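Local coordinates for putative uncharacterized protein (Chaetomium thermophilum, PDB 4XRI) that is an importin-beta-type nuclear transport receptor of HEAT repeats, which carries protein cargo into the nucleus and probably binds a small GTPase, at residues Phe654-Leu659 with Cys690-Asn695; Asn695-Asn700 with Gln716-Ile721. The protein carries 2 engineered substitutions. All blocks are in the same frame, centred on the assembly; numbering follows the deposited sequence.

Contact 1 of 2, residues Phe654-Leu659 with Cys690-Asn695; sequences FLYNAL and CDNFMN
Y656 and F693 meet where the helical segments 654-659 and 690-695 run side by side in nearly the same direction, with their N-to-C directions 15° apart. The axes come no closer than 10.5 Å, and even the nearest CA atoms, those of Y656 and F693, are 7.3 Å apart, so side chains have to fill the gap. The rings of F693 and Y656 share this task, and F693 also takes up L655 and L659. With CG anti to its carbonyl carbon, the phenyl ring swings toward the other helix, and its CE1 lies 3.5 Å from CE1 of Y656, close to the plane of the tyrosine ring and at its edge. The two ring planes stand at 68° with centroids 5.9 Å apart, an oblique pairing. L655 closes on the same phenyl corner, CD2 being 3.7 Å from F693 CE1, while L659 brings CD1 to 4.1 Å from F693 CD1. This parallel pairing of helices joined through helix 665-682 fits the stacking of neighbouring units in a HEAT-repeat solenoid. V675 of that intervening helix touches both L659 and F693, and L674 packs on L655. At the more exposed margin N692 turns its amide to the tyrosine: ND2 donates to Y656 OH over 3.1 Å. The bond is bent, 142° at the hydrogen, and the hydroxyl is tilted from the amide plane. CB of N692 also packs 3.5 Å from Y656 CZ.

Contact 2 of 2, residues Asn695-Asn700 with Gln716-Ile721; sequences NYLLGN and QCFGDI
Two antiparallel helices of the HEAT-type solenoid, 690-701 and 711-725, meet here, with L697 and F718 at the centre. The short segments run at 159° to one another and their axes approach to 11.3 Å; the nearest CA atoms, of L697 and F718, are 8.5 Å apart. L697 bridges much of that distance. Its CD1 enters between two residues one helical turn apart, lying 3.7 Å from C717 SG and equally near I721 CD1, the leucine and isoleucine meeting tip to tip. The thiol is brought round to this methyl because SG of C717 is anti to its backbone N (chi1 -160°). F718 takes the neighbouring ground: its CE1 rests 3.8 Å from L697 CB, and its CZ is 3.7 Å from L698 CD2, the phenyl and the leucine side chain crossing at about a right angle. The two leucines thus touch adjacent corners of one ring, which also packs on M694 and L701 of helix 690-701. Replacing F718 with an alanine would probably open a gap beside L697 CB and leave L698 CD2 without its partner across the helices. The polar group of D720 turns elsewhere, its carboxylate forming a salt bridge with R680 and a hydrogen bond with S676 on helix 665-682. Every close approach between the segments is made by carbon or the cysteine sulfur, which implies that this pairing rests on shape and the burial of apolar surface rather than on directed polar bonds.

Overall arrangement
Helix 690-701 is common to both contacts: residues 690-695 carry the contact with 654-659 and residues 695-700 the contact with 716-721, N695 belonging to both segments. C690, M694 and Y696 reach across this division. The centres of contact 1 and contact 2 lie 9 Å apart, and the two touch directly. M694, though it takes no part in contact 1, reaches F718 through CE to CE1 at 3.6 Å and I721 through SD to CD1 at 3.7 Å; C690 also packs on I721. Y696 CE1 lies 3.3 Å from Y656 O. Helix 665-682 touches residues of both, through V675 on F693 and C717, consistent with a continuous core across successive helices of the solenoid.

Contact 1 of 2, residues Phe654-Leu659 with Cys690-Asn695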
ATOM      1  N   PHE A 654     -20.753  23.075 -10.261  1.00 35.80           N
ATOM      2  CA  PHE A 654     -20.458  21.803  -9.608  1.00 33.47           C
ATOM      3  C   PHE A 654     -18.955  21.649  -9.416  1.00 38.60           C
ATOM      4  O   PHE A 654     -18.494  21.185  -8.374  1.00 35.31           O
ATOM      5  CB  PHE A 654     -21.004  20.628 -10.420  1.00 37.54           C
ATOM      6  CG  PHE A 654     -22.500  20.504 -10.383  1.00 39.38           C
ATOM      7  CD1 PHE A 654     -23.123  19.773  -9.384  1.00 37.57           C
ATOM      8  CD2 PHE A 654     -23.284  21.106 -11.351  1.00 37.49           C
ATOM      9  CE1 PHE A 654     -24.498  19.650  -9.351  1.00 38.75           C
ATOM     10  CE2 PHE A 654     -24.659  20.986 -11.325  1.00 38.35           C
ATOM     11  CZ  PHE A 654     -25.269  20.260 -10.320  1.00 38.97           C
ATOM     12  N   LEU A 655     -18.200  22.047 -10.432  1.00 34.15           N
ATOM     13  CA  LEU A 655     -16.746  21.989 -10.385  1.00 31.74           C
ATOM     14  C   LEU A 655     -16.193  22.923  -9.313  1.00 35.83           C
ATOM     15  O   LEU A 655     -15.312  22.540  -8.540  1.00 35.84           O
ATOM     16  CB  LEU A 655     -16.156  22.342 -11.752  1.00 30.41           C
ATOM     17  CG  LEU A 655     -14.633  22.291 -11.872  1.00 33.35           C
ATOM     18  CD1 LEU A 655     -14.111  20.948 -11.394  1.00 38.06           C
ATOM     19  CD2 LEU A 655     -14.202  22.556 -13.307  1.00 36.66           C
ATOM     20  N   TYR A 656     -16.717  24.146  -9.274  1.00 37.52           N
ATOM     21  CA  TYR A 656     -16.338  25.125  -8.259  1.00 39.39           C
ATOM     22  C   TYR A 656     -16.531  24.573  -6.850  1.00 40.61           C
ATOM     23  O   TYR A 656     -15.657  24.701  -5.994  1.00 40.73           O
ATOM     24  CB  TYR A 656     -17.155  26.412  -8.412  1.00 37.27           C
ATOM     25  CG  TYR A 656     -16.939  27.154  -9.709  1.00 38.55           C
ATOM     26  CD1 TYR A 656     -15.746  27.040 -10.414  1.00 42.85           C
ATOM     27  CD2 TYR A 656     -17.932  27.973 -10.230  1.00 38.50           C
ATOM     28  CE1 TYR A 656     -15.550  27.721 -11.602  1.00 38.77           C
ATOM     29  CE2 TYR A 656     -17.747  28.657 -11.415  1.00 45.86           C
ATOM     30  CZ  TYR A 656     -16.556  28.528 -12.096  1.00 43.93           C
ATOM     31  OH  TYR A 656     -16.369  29.211 -13.276  1.00 45.56           O
ATOM     32  N   ASN A 657     -17.685  23.958  -6.622  1.00 44.61           N
ATOM     33  CA  ASN A 657     -18.047  23.465  -5.301  1.00 45.26           C
ATOM     34  C   ASN A 657     -17.141  22.329  -4.848  1.00 42.77           C
ATOM     35  O   ASN A 657     -16.781  22.240  -3.675  1.00 40.29           O
ATOM     36  CB  ASN A 657     -19.503  23.007  -5.289  1.00 48.08           C
ATOM     37  CG  ASN A 657     -20.097  23.009  -3.899  1.00 58.42           C
ATOM     38  OD1 ASN A 657     -20.298  21.955  -3.294  1.00 52.40           O
ATOM     39  ND2 ASN A 657     -20.373  24.201  -3.376  1.00 54.06           N
ATOM     40  N   ALA A 658     -16.775  21.464  -5.788  1.00 38.61           N
ATOM     41  CA  ALA A 658     -15.841  20.382  -5.505  1.00 44.61           C
ATOM     42  C   ALA A 658     -14.461  20.946  -5.186  1.00 43.56           C
ATOM     43  O   ALA A 658     -13.770  20.458  -4.291  1.00 38.06           O
ATOM     44  CB  ALA A 658     -15.769  19.419  -6.681  1.00 43.69           C
ATOM     45  N   LEU A 659     -14.076  21.986  -5.920  1.00 40.95           N
ATOM     46  CA  LEU A 659     -12.794  22.652  -5.710  1.00 35.91           C
ATOM     47  C   LEU A 659     -12.681  23.267  -4.320  1.00 40.28           C
ATOM     48  O   LEU A 659     -11.629  23.200  -3.688  1.00 43.53           O
ATOM     49  CB  LEU A 659     -12.575  23.740  -6.766  1.00 34.37           C
ATOM     50  CG  LEU A 659     -12.042  23.314  -8.136  1.00 37.87           C
ATOM     51  CD1 LEU A 659     -12.090  24.488  -9.099  1.00 37.08           C
ATOM     52  CD2 LEU A 659     -10.623  22.771  -8.017  1.00 33.56           C
ATOM     53  N   CYS A 690     -11.398  30.930 -15.872  1.00 42.01           N
ATOM     54  CA  CYS A 690     -10.127  30.734 -15.188  1.00 34.40           C
ATOM     55  C   CYS A 690      -9.914  31.654 -13.990  1.00 36.94           C
ATOM     56  O   CYS A 690      -9.125  31.334 -13.103  1.00 43.39           O
ATOM     57  CB  CYS A 690      -8.976  30.899 -16.176  1.00 28.88           C
ATOM     58  SG  CYS A 690      -8.790  29.479 -17.274  1.00 37.56           S
ATOM     59  N   ASP A 691     -10.610  32.786 -13.951  1.00 30.10           N
ATOM     60  CA  ASP A 691     -10.504  33.670 -12.793  1.00 38.09           C
ATOM     61  C   ASP A 691     -11.167  33.021 -11.586  1.00 37.77           C
ATOM     62  O   ASP A 691     -10.671  33.120 -10.461  1.00 40.88           O
ATOM     63  CB  ASP A 691     -11.134  35.036 -13.068  1.00 43.28           C
ATOM     64  CG  ASP A 691     -10.825  36.046 -11.973  1.00 49.03           C
ATOM     65  OD1 ASP A 691      -9.644  36.433 -11.836  1.00 49.21           O
ATOM     66  OD2 ASP A 691     -11.759  36.454 -11.251  1.00 57.29           O
ATOM     67  N   ASN A 692     -12.296  32.364 -11.830  1.00 35.83           N
ATOM     68  CA  ASN A 692     -12.976  31.597 -10.794  1.00 37.49           C
ATOM     69  C   ASN A 692     -12.120  30.425 -10.337  1.00 35.10           C
ATOM     70  O   ASN A 692     -12.036  30.135  -9.143  1.00 37.31           O
ATOM     71  CB  ASN A 692     -14.330  31.097 -11.296  1.00 43.34           C
ATOM     72  CG  ASN A 692     -15.382  32.186 -11.310  1.00 52.89           C
ATOM     73  OD1 ASN A 692     -15.408  33.046 -10.432  1.00 63.36           O
ATOM     74  ND2 ASN A 692     -16.258  32.150 -12.306  1.00 47.41           N
ATOM     75  N   PHE A 693     -11.480  29.761 -11.296  1.00 31.46           N
ATOM     76  CA  PHE A 693     -10.555  28.675 -10.998  1.00 35.14           C
ATOM     77  C   PHE A 693      -9.433  29.157 -10.090  1.00 37.11           C
ATOM     78  O   PHE A 693      -9.178  28.566  -9.041  1.00 35.39           O
ATOM     79  CB  PHE A 693      -9.963  28.092 -12.285  1.00 33.80           C
ATOM     80  CG  PHE A 693     -10.946  27.316 -13.114  1.00 37.66           C
ATOM     81  CD1 PHE A 693     -12.084  26.771 -12.541  1.00 34.22           C
ATOM     82  CD2 PHE A 693     -10.729  27.129 -14.468  1.00 37.90           C
ATOM     83  CE1 PHE A 693     -12.988  26.057 -13.305  1.00 42.92           C
ATOM     84  CE2 PHE A 693     -11.627  26.417 -15.237  1.00 40.61           C
ATOM     85  CZ  PHE A 693     -12.759  25.882 -14.655  1.00 43.29           C
ATOM     86  N   MET A 694      -8.771  30.234 -10.507  1.00 33.98           N
ATOM     87  CA  MET A 694      -7.648  30.793  -9.759  1.00 29.96           C
ATOM     88  C   MET A 694      -8.037  31.149  -8.329  1.00 35.92           C
ATOM     89  O   MET A 694      -7.284  30.881  -7.391  1.00 38.18           O
ATOM     90  CB  MET A 694      -7.088  32.029 -10.470  1.00 37.13           C
ATOM     91  CG  MET A 694      -6.337  31.723 -11.762  1.00 38.39           C
ATOM     92  SD  MET A 694      -4.892  30.672 -11.506  1.00 36.79           S
ATOM     93  CE  MET A 694      -3.876  31.745 -10.493  1.00 34.74           C
ATOM     94  N   ASN A 695      -9.210  31.752  -8.165  1.00 31.86           N
ATOM     95  CA  ASN A 695      -9.699  32.118  -6.842  1.00 34.90           C
ATOM     96  C   ASN A 695      -9.840  30.908  -5.921  1.00 36.43           C
ATOM     97  O   ASN A 695      -9.451  30.962  -4.751  1.00 35.69           O
ATOM     98  CB  ASN A 695     -11.038  32.847  -6.951  1.00 33.38           C
ATOM     99  CG  ASN A 695     -10.887  34.266  -7.465  1.00 46.39           C
ATOM    100  OD1 ASN A 695      -9.790  34.825  -7.470  1.00 48.35           O
ATOM    101  ND2 ASN A 695     -11.993  34.857  -7.897  1.00 45.16           N
TER

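Contact 2 of 2, residues Asn695-Asn700 with Gln716-Ile721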
ATOM      1  N   ASN A 695      -9.210  31.752  -8.165  1.00 31.86           N
ATOM      2  CA  ASN A 695      -9.699  32.118  -6.842  1.00 34.90           C
ATOM      3  C   ASN A 695      -9.840  30.908  -5.921  1.00 36.43           C
ATOM      4  O   ASN A 695      -9.451  30.962  -4.751  1.00 35.69           O
ATOM      5  CB  ASN A 695     -11.038  32.847  -6.951  1.00 33.38           C
ATOM      6  CG  ASN A 695     -10.887  34.266  -7.465  1.00 46.39           C
ATOM      7  OD1 ASN A 695      -9.790  34.825  -7.470  1.00 48.35           O
ATOM      8  ND2 ASN A 695     -11.993  34.857  -7.897  1.00 45.16           N
ATOM      9  N   TYR A 696     -10.381  29.817  -6.454  1.00 37.14           N
ATOM     10  CA  TYR A 696     -10.528  28.592  -5.673  1.00 38.91           C
ATOM     11  C   TYR A 696      -9.181  27.927  -5.407  1.00 42.05           C
ATOM     12  O   TYR A 696      -8.921  27.454  -4.298  1.00 39.28           O
ATOM     13  CB  TYR A 696     -11.462  27.607  -6.378  1.00 35.75           C
ATOM     14  CG  TYR A 696     -12.927  27.853  -6.097  1.00 37.10           C
ATOM     15  CD1 TYR A 696     -13.509  27.416  -4.914  1.00 38.37           C
ATOM     16  CD2 TYR A 696     -13.728  28.522  -7.012  1.00 46.07           C
ATOM     17  CE1 TYR A 696     -14.846  27.636  -4.651  1.00 40.64           C
ATOM     18  CE2 TYR A 696     -15.066  28.750  -6.755  1.00 44.68           C
ATOM     19  CZ  TYR A 696     -15.620  28.303  -5.575  1.00 46.66           C
ATOM     20  OH  TYR A 696     -16.951  28.526  -5.315  1.00 51.41           O
ATOM     21  N   LEU A 697      -8.328  27.893  -6.426  1.00 37.23           N
ATOM     22  CA  LEU A 697      -7.004  27.296  -6.294  1.00 34.15           C
ATOM     23  C   LEU A 697      -6.157  28.055  -5.278  1.00 39.64           C
ATOM     24  O   LEU A 697      -5.549  27.453  -4.391  1.00 34.35           O
ATOM     25  CB  LEU A 697      -6.293  27.258  -7.647  1.00 35.84           C
ATOM     26  CG  LEU A 697      -6.917  26.368  -8.727  1.00 36.49           C
ATOM     27  CD1 LEU A 697      -6.172  26.527 -10.040  1.00 33.07           C
ATOM     28  CD2 LEU A 697      -6.934  24.908  -8.294  1.00 32.04           C
ATOM     29  N   LEU A 698      -6.125  29.378  -5.409  1.00 36.93           N
ATOM     30  CA  LEU A 698      -5.386  30.222  -4.476  1.00 39.06           C
ATOM     31  C   LEU A 698      -5.988  30.132  -3.081  1.00 34.62           C
ATOM     32  O   LEU A 698      -5.274  30.190  -2.082  1.00 37.34           O
ATOM     33  CB  LEU A 698      -5.376  31.677  -4.949  1.00 40.14           C
ATOM     34  CG  LEU A 698      -4.579  31.965  -6.222  1.00 39.62           C
ATOM     35  CD1 LEU A 698      -4.838  33.382  -6.708  1.00 36.79           C
ATOM     36  CD2 LEU A 698      -3.095  31.734  -5.985  1.00 41.51           C
ATOM     37  N   GLY A 699      -7.308  29.995  -3.022  1.00 35.46           N
ATOM     38  CA  GLY A 699      -7.998  29.839  -1.756  1.00 36.51           C
ATOM     39  C   GLY A 699      -7.593  28.562  -1.047  1.00 42.93           C
ATOM     40  O   GLY A 699      -7.457  28.536   0.174  1.00 40.62           O
ATOM     41  N   ASN A 700      -7.395  27.501  -1.823  1.00 36.89           N
ATOM     42  CA  ASN A 700      -6.951  26.221  -1.286  1.00 37.03           C
ATOM     43  C   ASN A 700      -5.556  26.326  -0.685  1.00 41.38           C
ATOM     44  O   ASN A 700      -5.241  25.663   0.303  1.00 42.19           O
ATOM     45  CB  ASN A 700      -6.962  25.149  -2.379  1.00 43.68           C
ATOM     46  CG  ASN A 700      -6.706  23.755  -1.835  1.00 54.11           C
ATOM     47  OD1 ASN A 700      -5.593  23.427  -1.419  1.00 55.27           O
ATOM     48  ND2 ASN A 700      -7.738  22.923  -1.846  1.00 55.14           N
ATOM     49  N   GLN A 716       0.608  22.494 -10.907  1.00 33.46           N
ATOM     50  CA  GLN A 716       0.488  21.938 -12.252  1.00 33.33           C
ATOM     51  C   GLN A 716      -0.686  22.595 -12.963  1.00 30.85           C
ATOM     52  O   GLN A 716      -0.620  22.910 -14.152  1.00 36.14           O
ATOM     53  CB  GLN A 716       0.300  20.417 -12.208  1.00 38.45           C
ATOM     54  CG  GLN A 716       0.001  19.798 -13.561  1.00 43.02           C
ATOM     55  CD  GLN A 716      -0.398  18.332 -13.464  1.00 54.99           C
ATOM     56  OE1 GLN A 716       0.063  17.598 -12.586  1.00 53.76           O
ATOM     57  NE2 GLN A 716      -1.265  17.902 -14.372  1.00 58.29           N
ATOM     58  N   CYS A 717      -1.755  22.812 -12.207  1.00 33.56           N
ATOM     59  CA  CYS A 717      -2.954  23.454 -12.719  1.00 35.59           C
ATOM     60  C   CYS A 717      -2.683  24.895 -13.155  1.00 33.85           C
ATOM     61  O   CYS A 717      -3.191  25.344 -14.187  1.00 34.96           O
ATOM     62  CB  CYS A 717      -4.047  23.417 -11.655  1.00 41.08           C
ATOM     63  SG  CYS A 717      -5.694  23.653 -12.285  1.00 48.00           S
ATOM     64  N   PHE A 718      -1.884  25.610 -12.364  1.00 33.03           N
ATOM     65  CA  PHE A 718      -1.454  26.965 -12.713  1.00 32.40           C
ATOM     66  C   PHE A 718      -0.815  26.986 -14.096  1.00 39.38           C
ATOM     67  O   PHE A 718      -1.041  27.900 -14.883  1.00 33.61           O
ATOM     68  CB  PHE A 718      -0.463  27.517 -11.681  1.00 31.86           C
ATOM     69  CG  PHE A 718      -1.097  27.928 -10.382  1.00 30.79           C
ATOM     70  CD1 PHE A 718      -2.455  28.193 -10.303  1.00 32.19           C
ATOM     71  CD2 PHE A 718      -0.326  28.062  -9.239  1.00 34.50           C
ATOM     72  CE1 PHE A 718      -3.029  28.575  -9.104  1.00 29.03           C
ATOM     73  CE2 PHE A 718      -0.895  28.444  -8.040  1.00 36.68           C
ATOM     74  CZ  PHE A 718      -2.249  28.699  -7.972  1.00 37.38           C
ATOM     75  N   GLY A 719      -0.017  25.965 -14.378  1.00 31.77           N
ATOM     76  CA  GLY A 719       0.656  25.840 -15.655  1.00 31.06           C
ATOM     77  C   GLY A 719      -0.318  25.688 -16.802  1.00 35.05           C
ATOM     78  O   GLY A 719      -0.161  26.316 -17.845  1.00 37.23           O
ATOM     79  N   ASP A 720      -1.333  24.853 -16.604  1.00 38.15           N
ATOM     80  CA  ASP A 720      -2.358  24.629 -17.622  1.00 38.15           C
ATOM     81  C   ASP A 720      -3.196  25.878 -17.881  1.00 36.13           C
ATOM     82  O   ASP A 720      -3.534  26.180 -19.029  1.00 39.29           O
ATOM     83  CB  ASP A 720      -3.268  23.472 -17.213  1.00 38.39           C
ATOM     84  CG  ASP A 720      -2.536  22.146 -17.161  1.00 38.17           C
ATOM     85  OD1 ASP A 720      -1.727  21.878 -18.071  1.00 41.57           O
ATOM     86  OD2 ASP A 720      -2.767  21.371 -16.212  1.00 40.80           O
ATOM     87  N   ILE A 721      -3.525  26.601 -16.814  1.00 32.30           N
ATOM     88  CA  ILE A 721      -4.302  27.828 -16.932  1.00 31.90           C
ATOM     89  C   ILE A 721      -3.514  28.891 -17.695  1.00 31.95           C
ATOM     90  O   ILE A 721      -4.058  29.586 -18.559  1.00 39.48           O
ATOM     91  CB  ILE A 721      -4.706  28.370 -15.550  1.00 34.87           C
ATOM     92  CG1 ILE A 721      -5.774  27.469 -14.927  1.00 35.49           C
ATOM     93  CG2 ILE A 721      -5.223  29.799 -15.657  1.00 25.52           C
ATOM     94  CD1 ILE A 721      -6.123  27.837 -13.504  1.00 36.30           C
TER